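PDB 4TUF: major extracellular endoglucanase from Xanthomonas campestris pv. campestris, which catalyses the internal hydrolysis of beta-1,4-glucosidic linkages in cellulose, lichenin and cereal beta-D-glucans through its family 5 catalytic domain, the part present here. Local coordinates for residues Q48-G53 with R102-L107; L192-G197 with L232-V237; H272-G277 with K304-G309. All coordinates share one frame; numbering follows the deposited sequence.

In the fold
This catalytic domain is a TIM barrel, and the three contacts follow one another along the chain without nesting or crossing. Interaction 1 closes a loop of 48 residues holding strand 56-61 and helix 88-102, and ties the end of helix 42-51 to the turn entering strand 105-110. Interaction 2 joins neighbouring strands 192-195 and 231-238; its 34-residue connection contains no helix but carries the disulfide Cys204-Cys221. Interaction 3 spans helix 288-303 and brings the approaches to strands 276-280 and 309-311 together. Interactions 2 and 3 touch, with Pro235 O and Gly277 N 3.0 Å apart, whereas interaction 1 lies on the outside of another part of the barrel, about 21 Å from interaction 2, centre to centre.

Interaction 1: Q48-G53 with R102-L107; sequences QMQGLG and RGMYVL
Gln50 and Arg102 show how one side-chain amide can grip both ends of a residue at the end of a helix. The polar part of the contact uses both ends of the Gln50 amide. Gln50 OE1 accepts from Arg102 NE at 2.6 Å, in a fairly straight bond (157° at the hydrogen), and more weakly from Arg102 NH2 at 3.1 Å. The oxygen thus sits at the guanidinium edge, close to its plane, although NE approaches from above the carbonyl plane of the amide; the two flat groups are turned 69° against each other. On the other branch, Gln50 NE2 donates to the backbone Arg102 O at 2.8 Å. With both amide atoms engaged, the rotation of the group is fixed. Gln50 reaches this far because its CG lies anti to the backbone N (chi1 -174°) and the chain runs on extended, while Arg102 bends at chi3 to turn its NE edge back toward the amide.

Met104 runs along the Gln50 side chain, its SD lying 3.7 Å from Gln50 CB, against the root of that chain. The apolar part of the contact follows from the bend at chi3, which carries Met104 CE on to Met49 CG, 3.9 Å away. Both methionines also touch Val57 of strand 56-61, which places them between helix and sheet.

Gly103, at positive phi, ends helix 88-102 in a Schellman motif, and Gly53 does the same for helix 42-51. The arrangement is that of two consecutive outer helices of a TIM barrel, joined at the point where the second gives way to its strand.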
ATOM      1  N   GLN A  48     -11.278  15.563   6.235  1.00 49.47           N
ATOM      2  CA  GLN A  48     -11.502  15.905   4.837  1.00 49.54           C
ATOM      3  C   GLN A  48     -11.446  14.688   3.923  1.00 48.42           C
ATOM      4  O   GLN A  48     -12.244  14.568   2.998  1.00 56.11           O
ATOM      5  CB  GLN A  48     -10.484  16.934   4.355  1.00 43.43           C
ATOM      6  CG  GLN A  48     -10.814  17.466   2.976  1.00 45.54           C
ATOM      7  CD  GLN A  48      -9.805  18.463   2.469  1.00 46.52           C
ATOM      8  OE1 GLN A  48      -8.676  18.528   2.959  1.00 44.19           O
ATOM      9  NE2 GLN A  48     -10.206  19.255   1.473  1.00 47.31           N
ATOM     10  N   MET A  49     -10.502  13.789   4.174  1.00 41.43           N
ATOM     11  CA  MET A  49     -10.311  12.668   3.271  1.00 46.53           C
ATOM     12  C   MET A  49     -11.430  11.646   3.448  1.00 48.34           C
ATOM     13  O   MET A  49     -11.742  10.901   2.523  1.00 54.44           O
ATOM     14  CB  MET A  49      -8.925  12.028   3.464  1.00 47.59           C
ATOM     15  CG  MET A  49      -8.750  11.123   4.660  1.00 50.57           C
ATOM     16  SD  MET A  49      -7.087  10.407   4.681  1.00 55.69           S
ATOM     17  CE  MET A  49      -6.127  11.729   5.416  1.00 33.74           C
ATOM     18  N   GLN A  50     -12.058  11.624   4.617  1.00 48.03           N
ATOM     19  CA  GLN A  50     -13.205  10.745   4.795  1.00 48.42           C
ATOM     20  C   GLN A  50     -14.408  11.327   4.068  1.00 51.31           C
ATOM     21  O   GLN A  50     -15.220  10.590   3.509  1.00 51.07           O
ATOM     22  CB  GLN A  50     -13.530  10.529   6.274  1.00 40.63           C
ATOM     23  CG  GLN A  50     -14.631   9.504   6.495  1.00 41.54           C
ATOM     24  CD  GLN A  50     -14.916   9.238   7.957  1.00 47.87           C
ATOM     25  OE1 GLN A  50     -15.104  10.163   8.751  1.00 44.80           O
ATOM     26  NE2 GLN A  50     -14.953   7.963   8.325  1.00 51.50           N
ATOM     27  N   GLY A  51     -14.506  12.655   4.072  1.00 51.88           N
ATOM     28  CA  GLY A  51     -15.606  13.354   3.432  1.00 50.73           C
ATOM     29  C   GLY A  51     -15.631  13.218   1.921  1.00 50.50           C
ATOM     30  O   GLY A  51     -16.682  13.365   1.301  1.00 49.68           O
ATOM     31  N   LEU A  52     -14.476  12.939   1.324  1.00 44.92           N
ATOM     32  CA  LEU A  52     -14.387  12.785  -0.123  1.00 45.36           C
ATOM     33  C   LEU A  52     -14.898  11.420  -0.548  1.00 46.48           C
ATOM     34  O   LEU A  52     -15.206  11.198  -1.721  1.00 46.15           O
ATOM     35  CB  LEU A  52     -12.951  12.975  -0.604  1.00 43.84           C
ATOM     36  CG  LEU A  52     -12.346  14.364  -0.414  1.00 44.40           C
ATOM     37  CD1 LEU A  52     -10.847  14.304  -0.642  1.00 42.72           C
ATOM     38  CD2 LEU A  52     -12.993  15.372  -1.345  1.00 46.96           C
ATOM     39  N   GLY A  53     -14.979  10.505   0.412  1.00 45.45           N
ATOM     40  CA  GLY A  53     -15.497   9.177   0.150  1.00 43.93           C
ATOM     41  C   GLY A  53     -14.584   8.051   0.586  1.00 44.56           C
ATOM     42  O   GLY A  53     -14.982   6.889   0.544  1.00 49.55           O
ATOM     43  N   ARG A 102     -13.157   7.390  13.722  1.00 43.96           N
ATOM     44  CA  ARG A 102     -13.967   7.824  12.588  1.00 47.67           C
ATOM     45  C   ARG A 102     -14.502   6.650  11.770  1.00 49.82           C
ATOM     46  O   ARG A 102     -15.341   6.832  10.883  1.00 49.51           O
ATOM     47  CB  ARG A 102     -13.164   8.757  11.685  1.00 44.43           C
ATOM     48  CG  ARG A 102     -12.774  10.055  12.350  1.00 48.66           C
ATOM     49  CD  ARG A 102     -12.603  11.142  11.323  1.00 57.55           C
ATOM     50  NE  ARG A 102     -13.872  11.457  10.678  1.00 63.52           N
ATOM     51  CZ  ARG A 102     -14.724  12.371  11.125  1.00 64.73           C
ATOM     52  NH1 ARG A 102     -14.436  13.060  12.219  1.00 64.12           N
ATOM     53  NH2 ARG A 102     -15.860  12.596  10.481  1.00 67.07           N
ATOM     54  N   GLY A 103     -14.014   5.450  12.071  1.00 44.98           N
ATOM     55  CA  GLY A 103     -14.476   4.253  11.398  1.00 40.59           C
ATOM     56  C   GLY A 103     -13.776   4.051  10.072  1.00 46.07           C
ATOM     57  O   GLY A 103     -14.370   3.567   9.111  1.00 51.77           O
ATOM     58  N   MET A 104     -12.501   4.424  10.026  1.00 37.17           N
ATOM     59  CA  MET A 104     -11.702   4.287   8.817  1.00 38.59           C
ATOM     60  C   MET A 104     -10.721   3.128   8.969  1.00 41.10           C
ATOM     61  O   MET A 104      -9.982   3.062   9.951  1.00 40.11           O
ATOM     62  CB  MET A 104     -10.959   5.597   8.512  1.00 35.77           C
ATOM     63  CG  MET A 104     -11.888   6.782   8.247  1.00 43.38           C
ATOM     64  SD  MET A 104     -11.065   8.353   7.905  1.00 51.25           S
ATOM     65  CE  MET A 104     -10.081   7.920   6.466  1.00 44.68           C
ATOM     66  N   TYR A 105     -10.726   2.215   7.997  1.00 40.89           N
ATOM     67  CA  TYR A 105      -9.853   1.048   8.024  1.00 31.76           C
ATOM     68  C   TYR A 105      -8.409   1.466   7.795  1.00 38.66           C
ATOM     69  O   TYR A 105      -8.137   2.364   7.001  1.00 45.16           O
ATOM     70  CB  TYR A 105     -10.284   0.022   6.973  1.00 31.87           C
ATOM     71  CG  TYR A 105     -11.684  -0.508   7.176  1.00 36.41           C
ATOM     72  CD1 TYR A 105     -11.948  -1.479   8.135  1.00 37.11           C
ATOM     73  CD2 TYR A 105     -12.747  -0.036   6.413  1.00 38.35           C
ATOM     74  CE1 TYR A 105     -13.231  -1.969   8.330  1.00 43.57           C
ATOM     75  CE2 TYR A 105     -14.036  -0.516   6.604  1.00 44.13           C
ATOM     76  CZ  TYR A 105     -14.270  -1.483   7.564  1.00 48.46           C
ATOM     77  OH  TYR A 105     -15.545  -1.965   7.761  1.00 52.37           O
ATOM     78  N   VAL A 106      -7.484   0.816   8.493  1.00 31.01           N
ATOM     79  CA  VAL A 106      -6.071   1.160   8.367  1.00 31.25           C
ATOM     80  C   VAL A 106      -5.207  -0.059   8.034  1.00 33.88           C
ATOM     81  O   VAL A 106      -5.179  -1.035   8.782  1.00 35.50           O
ATOM     82  CB  VAL A 106      -5.543   1.814   9.666  1.00 31.93           C
ATOM     83  CG1 VAL A 106      -4.051   2.077   9.571  1.00 27.04           C
ATOM     84  CG2 VAL A 106      -6.288   3.096   9.947  1.00 30.31           C
ATOM     85  N   LEU A 107      -4.507   0.005   6.907  1.00 32.73           N
ATOM     86  CA  LEU A 107      -3.538  -1.018   6.541  1.00 29.92           C
ATOM     87  C   LEU A 107      -2.131  -0.468   6.766  1.00 32.63           C
ATOM     88  O   LEU A 107      -1.664   0.387   6.017  1.00 38.29           O
ATOM     89  CB  LEU A 107      -3.724  -1.462   5.080  1.00 31.19           C
ATOM     90  CG  LEU A 107      -2.874  -2.643   4.559  1.00 32.17           C
ATOM     91  CD1 LEU A 107      -3.179  -3.940   5.304  1.00 26.33           C
ATOM     92  CD2 LEU A 107      -3.052  -2.856   3.057  1.00 27.75           C
TER

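Interaction 2: L192-G197 with L232-V237; sequences LIAVEG and LLAPHV
Leu192 CD1 meets Leu232 CD2 at 4.3 Å where two adjacent parallel strands of the TIM barrel begin to pair, and the contact illustrates how such a wall leads into an active site. Ile193 turns its side chain to helix 173-187 on the outside of the barrel, but its carbonyl O accepts from Leu232 N at 2.9 Å. Ala194 is bracketed by the ladder: Leu232 reaches over it to both its neighbours, and Ala194 CA adds a CA-H...O contact to Leu232 O. Its methyl group lies 4.2 Å from Ala234 CB, on the same side of the sheet as Leu192 and Leu232.

Val195 continues the register. Its N donates to Leu232 O almost in line with the carbonyl (165°), its O receives Ala234 N at 2.9 Å, and its side chain packs outward on Trp173.

Beyond the paired part, Glu196 brings its carboxylate over the ring of His236. The polar ends are held elsewhere: Glu196 OE1 is hydrogen-bonded to the backbone N of Glu157, the probable proton donor, Glu196 OE2 forms a salt bridge with Arg58, and His236 ND1 is hydrogen-bonded to Glu157 OE2. His236 also touches Glu278, the probable nucleophile. Carboxylate and imidazole planes are 22° apart; Glu196 OE1 stands 3.0 Å above the ring plane, offset toward the rim, and its 3.1 Å approach to His236 NE2, over the face, is too poorly angled for a hydrogen bond.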
ATOM      1  N   LEU A 192      -5.251  -9.244   8.715  1.00 42.93           N
ATOM      2  CA  LEU A 192      -4.949  -9.688   7.362  1.00 32.88           C
ATOM      3  C   LEU A 192      -3.471  -9.482   7.043  1.00 39.72           C
ATOM      4  O   LEU A 192      -2.829  -8.555   7.545  1.00 38.91           O
ATOM      5  CB  LEU A 192      -5.803  -8.940   6.341  1.00 30.42           C
ATOM      6  CG  LEU A 192      -7.319  -8.998   6.494  1.00 34.45           C
ATOM      7  CD1 LEU A 192      -7.970  -8.189   5.391  1.00 37.64           C
ATOM      8  CD2 LEU A 192      -7.811 -10.431   6.474  1.00 38.17           C
ATOM      9  N   ILE A 193      -2.937 -10.351   6.196  1.00 43.94           N
ATOM     10  CA  ILE A 193      -1.556 -10.245   5.752  1.00 29.77           C
ATOM     11  C   ILE A 193      -1.529  -9.850   4.284  1.00 28.54           C
ATOM     12  O   ILE A 193      -1.985 -10.605   3.424  1.00 36.31           O
ATOM     13  CB  ILE A 193      -0.806 -11.570   5.952  1.00 28.11           C
ATOM     14  CG1 ILE A 193      -0.951 -12.048   7.401  1.00 29.68           C
ATOM     15  CG2 ILE A 193       0.663 -11.422   5.582  1.00 22.15           C
ATOM     16  CD1 ILE A 193      -0.266 -11.148   8.400  1.00 24.52           C
ATOM     17  N   ALA A 194      -1.022  -8.659   3.990  1.00 27.53           N
ATOM     18  CA  ALA A 194      -0.924  -8.233   2.596  1.00 32.78           C
ATOM     19  C   ALA A 194       0.452  -8.569   2.038  1.00 36.92           C
ATOM     20  O   ALA A 194       1.475  -8.241   2.642  1.00 42.52           O
ATOM     21  CB  ALA A 194      -1.208  -6.749   2.456  1.00 29.53           C
ATOM     22  N   VAL A 195       0.469  -9.235   0.888  1.00 31.18           N
ATOM     23  CA  VAL A 195       1.718  -9.620   0.248  1.00 25.63           C
ATOM     24  C   VAL A 195       1.806  -9.025  -1.150  1.00 27.11           C
ATOM     25  O   VAL A 195       0.857  -9.090  -1.928  1.00 30.95           O
ATOM     26  CB  VAL A 195       1.862 -11.145   0.162  1.00 28.01           C
ATOM     27  CG1 VAL A 195       3.183 -11.518  -0.505  1.00 26.28           C
ATOM     28  CG2 VAL A 195       1.770 -11.754   1.546  1.00 24.14           C
ATOM     29  N   GLU A 196       2.948  -8.427  -1.456  1.00 32.68           N
ATOM     30  CA  GLU A 196       3.154  -7.819  -2.757  1.00 31.61           C
ATOM     31  C   GLU A 196       3.972  -8.733  -3.645  1.00 35.30           C
ATOM     32  O   GLU A 196       4.579  -9.710  -3.184  1.00 31.33           O
ATOM     33  CB  GLU A 196       3.849  -6.465  -2.619  1.00 30.45           C
ATOM     34  CG  GLU A 196       3.129  -5.490  -1.691  1.00 37.51           C
ATOM     35  CD  GLU A 196       3.886  -4.184  -1.533  1.00 39.20           C
ATOM     36  OE1 GLU A 196       4.520  -3.752  -2.524  1.00 35.65           O
ATOM     37  OE2 GLU A 196       3.862  -3.606  -0.419  1.00 36.26           O
ATOM     38  N   GLY A 197       3.991  -8.409  -4.929  1.00 31.73           N
ATOM     39  CA  GLY A 197       4.772  -9.172  -5.870  1.00 32.51           C
ATOM     40  C   GLY A 197       6.231  -8.766  -5.855  1.00 38.94           C
ATOM     41  O   GLY A 197       6.688  -8.029  -4.980  1.00 37.75           O
ATOM     42  N   LEU A 232      -4.046 -11.561   1.665  1.00 37.07           N
ATOM     43  CA  LEU A 232      -4.533 -10.514   0.784  1.00 34.28           C
ATOM     44  C   LEU A 232      -3.400 -10.133  -0.161  1.00 40.29           C
ATOM     45  O   LEU A 232      -2.335  -9.711   0.288  1.00 47.60           O
ATOM     46  CB  LEU A 232      -5.012  -9.312   1.603  1.00 27.89           C
ATOM     47  CG  LEU A 232      -5.493  -8.032   0.916  1.00 39.08           C
ATOM     48  CD1 LEU A 232      -6.777  -8.256   0.121  1.00 42.12           C
ATOM     49  CD2 LEU A 232      -5.690  -6.936   1.958  1.00 36.15           C
ATOM     50  N   LEU A 233      -3.603 -10.318  -1.462  1.00 32.28           N
ATOM     51  CA  LEU A 233      -2.566  -9.982  -2.433  1.00 29.81           C
ATOM     52  C   LEU A 233      -2.691  -8.512  -2.822  1.00 39.47           C
ATOM     53  O   LEU A 233      -3.788  -8.028  -3.127  1.00 36.73           O
ATOM     54  CB  LEU A 233      -2.667 -10.873  -3.667  1.00 37.16           C
ATOM     55  CG  LEU A 233      -2.481 -12.384  -3.515  1.00 36.82           C
ATOM     56  CD1 LEU A 233      -2.734 -13.048  -4.852  1.00 38.52           C
ATOM     57  CD2 LEU A 233      -1.087 -12.727  -3.011  1.00 31.47           C
ATOM     58  N   ALA A 234      -1.569  -7.799  -2.806  1.00 39.04           N
ATOM     59  CA  ALA A 234      -1.608  -6.350  -2.979  1.00 36.88           C
ATOM     60  C   ALA A 234      -0.474  -5.811  -3.849  1.00 37.08           C
ATOM     61  O   ALA A 234       0.357  -5.044  -3.376  1.00 44.09           O
ATOM     62  CB  ALA A 234      -1.585  -5.669  -1.613  1.00 33.67           C
ATOM     63  N   PRO A 235      -0.449  -6.187  -5.133  1.00 33.10           N
ATOM     64  CA  PRO A 235       0.633  -5.692  -5.981  1.00 32.62           C
ATOM     65  C   PRO A 235       0.494  -4.199  -6.266  1.00 39.89           C
ATOM     66  O   PRO A 235      -0.540  -3.599  -5.964  1.00 43.01           O
ATOM     67  CB  PRO A 235       0.467  -6.505  -7.263  1.00 26.08           C
ATOM     68  CG  PRO A 235      -0.988  -6.784  -7.322  1.00 26.01           C
ATOM     69  CD  PRO A 235      -1.425  -6.984  -5.897  1.00 31.14           C
ATOM     70  N   HIS A 236       1.535  -3.614  -6.841  1.00 32.47           N
ATOM     71  CA  HIS A 236       1.496  -2.228  -7.262  1.00 31.32           C
ATOM     72  C   HIS A 236       1.527  -2.158  -8.783  1.00 34.46           C
ATOM     73  O   HIS A 236       2.042  -3.059  -9.445  1.00 38.14           O
ATOM     74  CB  HIS A 236       2.675  -1.447  -6.678  1.00 27.37           C
ATOM     75  CG  HIS A 236       2.693  -1.396  -5.182  1.00 34.10           C
ATOM     76  ND1 HIS A 236       3.566  -0.594  -4.478  1.00 30.09           N
ATOM     77  CD2 HIS A 236       1.945  -2.044  -4.256  1.00 31.47           C
ATOM     78  CE1 HIS A 236       3.358  -0.755  -3.182  1.00 39.40           C
ATOM     79  NE2 HIS A 236       2.380  -1.629  -3.021  1.00 34.77           N
ATOM     80  N   VAL A 237       0.984  -1.082  -9.333  1.00 32.61           N
ATOM     81  CA  VAL A 237       1.109  -0.822 -10.758  1.00 35.70           C
ATOM     82  C   VAL A 237       1.062   0.683 -10.998  1.00 37.52           C
ATOM     83  O   VAL A 237       0.299   1.394 -10.347  1.00 38.24           O
ATOM     84  CB  VAL A 237       0.003  -1.542 -11.561  1.00 39.36           C
ATOM     85  CG1 VAL A 237      -1.359  -1.255 -10.970  1.00 40.75           C
ATOM     86  CG2 VAL A 237       0.051  -1.151 -13.029  1.00 39.40           C
TER

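Interaction 3: H272-G277 with K304-G309; sequences HALLLG and KGINQG. With 2HP (dihydrogenphosphate ion), chain I.
Leu274 and Ile306 meet through the ends of their branches, Leu274 CD2 lying 3.8 Å from Ile306 CD1, and they introduce a contact made without any hydrogen bond between the two segments. Ile306 also sets its CG2 4.1 Å from Leu274 O. Leu275 takes the other side of the chain: Leu275 CB rests against Gln308 O at 3.7 Å and near Gly309 CA, while its CD2 comes 4.1 Å from Gln308 CD. Gln308 CG stands between the backbone N and the carbonyl carbon (chi1 54°), and the chain then runs out straight, which carries CD alongside Leu275 CD2. At the C-terminal end of both segments, Leu276 O approaches Gly309 CA at 3.4 Å, where the lack of a side chain lets the two backbones come together.

The next shell explains what positions these groups. Gln308 OE1 is hydrogen-bonded to Leu19 N of the neighbouring strand 16-23, which fixes the end of the side chain beside Leu275, and Leu275 in turn packs on Leu232 and Ala234. Leu274 and Leu276 both touch Phe265 of helix 257-266, and Ile306 leans on Leu301. Gly305, at positive phi, closes helix 288-303 in a Schellman motif with Ile306 N hydrogen-bonded to Leu301 O, so the chain leaves the helix just before Ile306 and runs through a short loop into strand 309-311.

Farther out, His272 presents its ring edge to a dihydrogenphosphate ion. His272 CE1 is 3.2 Å from O2 of the ion, a close approach and not a hydrogen bond; the ion itself is hydrogen-bonded to Thr271 OG1. Taken together, the two segments are the entry points of strands 276-280 and 309-311, parallel neighbours linked through helix 288-303: a beta-alpha-beta crossover, the repeating unit of the TIM barrel.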
ATOM      1  N   HIS A 272      -7.822 -15.608  -5.671  1.00 45.06           N
ATOM      2  CA  HIS A 272      -7.291 -14.950  -4.480  1.00 42.83           C
ATOM      3  C   HIS A 272      -7.941 -13.596  -4.249  1.00 43.41           C
ATOM      4  O   HIS A 272      -8.274 -12.893  -5.201  1.00 50.76           O
ATOM      5  CB  HIS A 272      -5.779 -14.757  -4.588  1.00 42.99           C
ATOM      6  CG  HIS A 272      -4.994 -16.029  -4.578  1.00 46.94           C
ATOM      7  ND1 HIS A 272      -4.782 -16.781  -5.715  1.00 49.93           N
ATOM      8  CD2 HIS A 272      -4.359 -16.676  -3.573  1.00 48.76           C
ATOM      9  CE1 HIS A 272      -4.053 -17.839  -5.407  1.00 53.77           C
ATOM     10  NE2 HIS A 272      -3.784 -17.800  -4.115  1.00 56.42           N
ATOM     11  N   ALA A 273      -8.116 -13.226  -2.985  1.00 45.12           N
ATOM     12  CA  ALA A 273      -8.494 -11.858  -2.653  1.00 42.32           C
ATOM     13  C   ALA A 273      -7.386 -10.950  -3.147  1.00 38.22           C
ATOM     14  O   ALA A 273      -6.219 -11.159  -2.811  1.00 39.02           O
ATOM     15  CB  ALA A 273      -8.709 -11.688  -1.158  1.00 34.46           C
ATOM     16  N   LEU A 274      -7.743  -9.959  -3.958  1.00 45.02           N
ATOM     17  CA  LEU A 274      -6.744  -9.094  -4.570  1.00 36.01           C
ATOM     18  C   LEU A 274      -7.214  -7.653  -4.700  1.00 40.66           C
ATOM     19  O   LEU A 274      -8.377  -7.378  -4.990  1.00 46.45           O
ATOM     20  CB  LEU A 274      -6.350  -9.644  -5.943  1.00 48.29           C
ATOM     21  CG  LEU A 274      -5.140  -9.050  -6.672  1.00 45.79           C
ATOM     22  CD1 LEU A 274      -4.485 -10.113  -7.539  1.00 43.74           C
ATOM     23  CD2 LEU A 274      -5.533  -7.848  -7.525  1.00 41.35           C
ATOM     24  N   LEU A 275      -6.285  -6.739  -4.461  1.00 44.14           N
ATOM     25  CA  LEU A 275      -6.490  -5.320  -4.696  1.00 43.30           C
ATOM     26  C   LEU A 275      -5.130  -4.688  -4.976  1.00 48.06           C
ATOM     27  O   LEU A 275      -4.099  -5.325  -4.776  1.00 57.18           O
ATOM     28  CB  LEU A 275      -7.180  -4.656  -3.498  1.00 42.21           C
ATOM     29  CG  LEU A 275      -6.656  -4.886  -2.071  1.00 39.42           C
ATOM     30  CD1 LEU A 275      -5.311  -4.227  -1.814  1.00 40.66           C
ATOM     31  CD2 LEU A 275      -7.674  -4.389  -1.056  1.00 35.41           C
ATOM     32  N   LEU A 276      -5.116  -3.440  -5.424  1.00 45.46           N
ATOM     33  CA  LEU A 276      -3.851  -2.742  -5.617  1.00 37.55           C
ATOM     34  C   LEU A 276      -3.439  -1.944  -4.372  1.00 35.99           C
ATOM     35  O   LEU A 276      -4.185  -1.099  -3.889  1.00 38.60           O
ATOM     36  CB  LEU A 276      -3.944  -1.818  -6.823  1.00 32.11           C
ATOM     37  CG  LEU A 276      -4.231  -2.530  -8.136  1.00 38.32           C
ATOM     38  CD1 LEU A 276      -4.455  -1.521  -9.253  1.00 37.41           C
ATOM     39  CD2 LEU A 276      -3.090  -3.468  -8.462  1.00 30.46           C
ATOM     40  N   GLY A 277      -2.244  -2.218  -3.860  1.00 38.01           N
ATOM     41  CA  GLY A 277      -1.712  -1.471  -2.736  1.00 37.47           C
ATOM     42  C   GLY A 277      -1.345  -0.048  -3.117  1.00 38.96           C
ATOM     43  O   GLY A 277      -1.505   0.879  -2.326  1.00 44.42           O
ATOM     44  N   LYS A 304     -12.653  -7.223 -13.625  1.00 52.84           N
ATOM     45  CA  LYS A 304     -12.126  -8.354 -12.871  1.00 47.54           C
ATOM     46  C   LYS A 304     -12.840  -8.498 -11.528  1.00 48.08           C
ATOM     47  O   LYS A 304     -12.434  -9.296 -10.685  1.00 50.51           O
ATOM     48  CB  LYS A 304     -10.617  -8.202 -12.655  1.00 45.77           C
ATOM     49  CG  LYS A 304      -9.791  -8.284 -13.931  1.00 46.95           C
ATOM     50  CD  LYS A 304      -9.993  -9.611 -14.660  1.00 51.59           C
ATOM     51  CE  LYS A 304      -9.421 -10.785 -13.870  1.00 56.31           C
ATOM     52  NZ  LYS A 304      -9.622 -12.086 -14.582  1.00 61.45           N
ATOM     53  N   GLY A 305     -13.904  -7.722 -11.335  1.00 48.51           N
ATOM     54  CA  GLY A 305     -14.689  -7.784 -10.115  1.00 48.56           C
ATOM     55  C   GLY A 305     -14.029  -7.056  -8.961  1.00 49.41           C
ATOM     56  O   GLY A 305     -14.386  -7.262  -7.800  1.00 47.50           O
ATOM     57  N   ILE A 306     -13.065  -6.198  -9.285  1.00 44.99           N
ATOM     58  CA  ILE A 306     -12.326  -5.444  -8.284  1.00 47.23           C
ATOM     59  C   ILE A 306     -12.795  -3.997  -8.202  1.00 51.17           C
ATOM     60  O   ILE A 306     -12.707  -3.260  -9.179  1.00 59.40           O
ATOM     61  CB  ILE A 306     -10.822  -5.444  -8.589  1.00 46.79           C
ATOM     62  CG1 ILE A 306     -10.308  -6.877  -8.757  1.00 45.21           C
ATOM     63  CG2 ILE A 306     -10.063  -4.689  -7.506  1.00 42.55           C
ATOM     64  CD1 ILE A 306      -8.865  -6.952  -9.224  1.00 42.47           C
ATOM     65  N   ASN A 307     -13.286  -3.585  -7.038  1.00 52.66           N
ATOM     66  CA  ASN A 307     -13.714  -2.200  -6.856  1.00 53.33           C
ATOM     67  C   ASN A 307     -13.127  -1.582  -5.591  1.00 51.77           C
ATOM     68  O   ASN A 307     -13.788  -0.803  -4.899  1.00 53.57           O
ATOM     69  CB  ASN A 307     -15.248  -2.103  -6.840  1.00 55.52           C
ATOM     70  CG  ASN A 307     -15.891  -2.954  -5.758  1.00 56.45           C
ATOM     71  OD1 ASN A 307     -15.230  -3.425  -4.832  1.00 59.66           O
ATOM     72  ND2 ASN A 307     -17.200  -3.146  -5.869  1.00 59.21           N
ATOM     73  N   GLN A 308     -11.880  -1.936  -5.295  1.00 49.42           N
ATOM     74  CA  GLN A 308     -11.195  -1.424  -4.117  1.00 43.14           C
ATOM     75  C   GLN A 308      -9.690  -1.430  -4.304  1.00 38.24           C
ATOM     76  O   GLN A 308      -9.169  -2.035  -5.238  1.00 42.58           O
ATOM     77  CB  GLN A 308     -11.565  -2.239  -2.878  1.00 43.51           C
ATOM     78  CG  GLN A 308     -11.333  -3.731  -3.017  1.00 39.55           C
ATOM     79  CD  GLN A 308     -11.734  -4.487  -1.768  1.00 43.84           C
ATOM     80  OE1 GLN A 308     -11.876  -3.899  -0.697  1.00 48.47           O
ATOM     81  NE2 GLN A 308     -11.919  -5.794  -1.897  1.00 52.47           N
ATOM     82  N   GLY A 309      -8.995  -0.752  -3.401  1.00 34.90           N
ATOM     83  CA  GLY A 309      -7.560  -0.602  -3.505  1.00 37.76           C
ATOM     84  C   GLY A 309      -7.129   0.680  -2.830  1.00 38.91           C
ATOM     85  O   GLY A 309      -7.947   1.369  -2.218  1.00 39.27           O
TER
HETATM   86  P   2HP I 405      -3.584 -20.106  -8.616  1.00118.76           P
HETATM   87  O1  2HP I 405      -4.648 -21.098  -8.202  1.00117.34           O
HETATM   88  O2  2HP I 405      -4.144 -18.709  -8.505  1.00118.63           O
HETATM   89  O3  2HP I 405      -2.384 -20.243  -7.709  1.00120.55           O
HETATM   90  O4  2HP I 405      -3.157 -20.367 -10.042  1.00117.05           O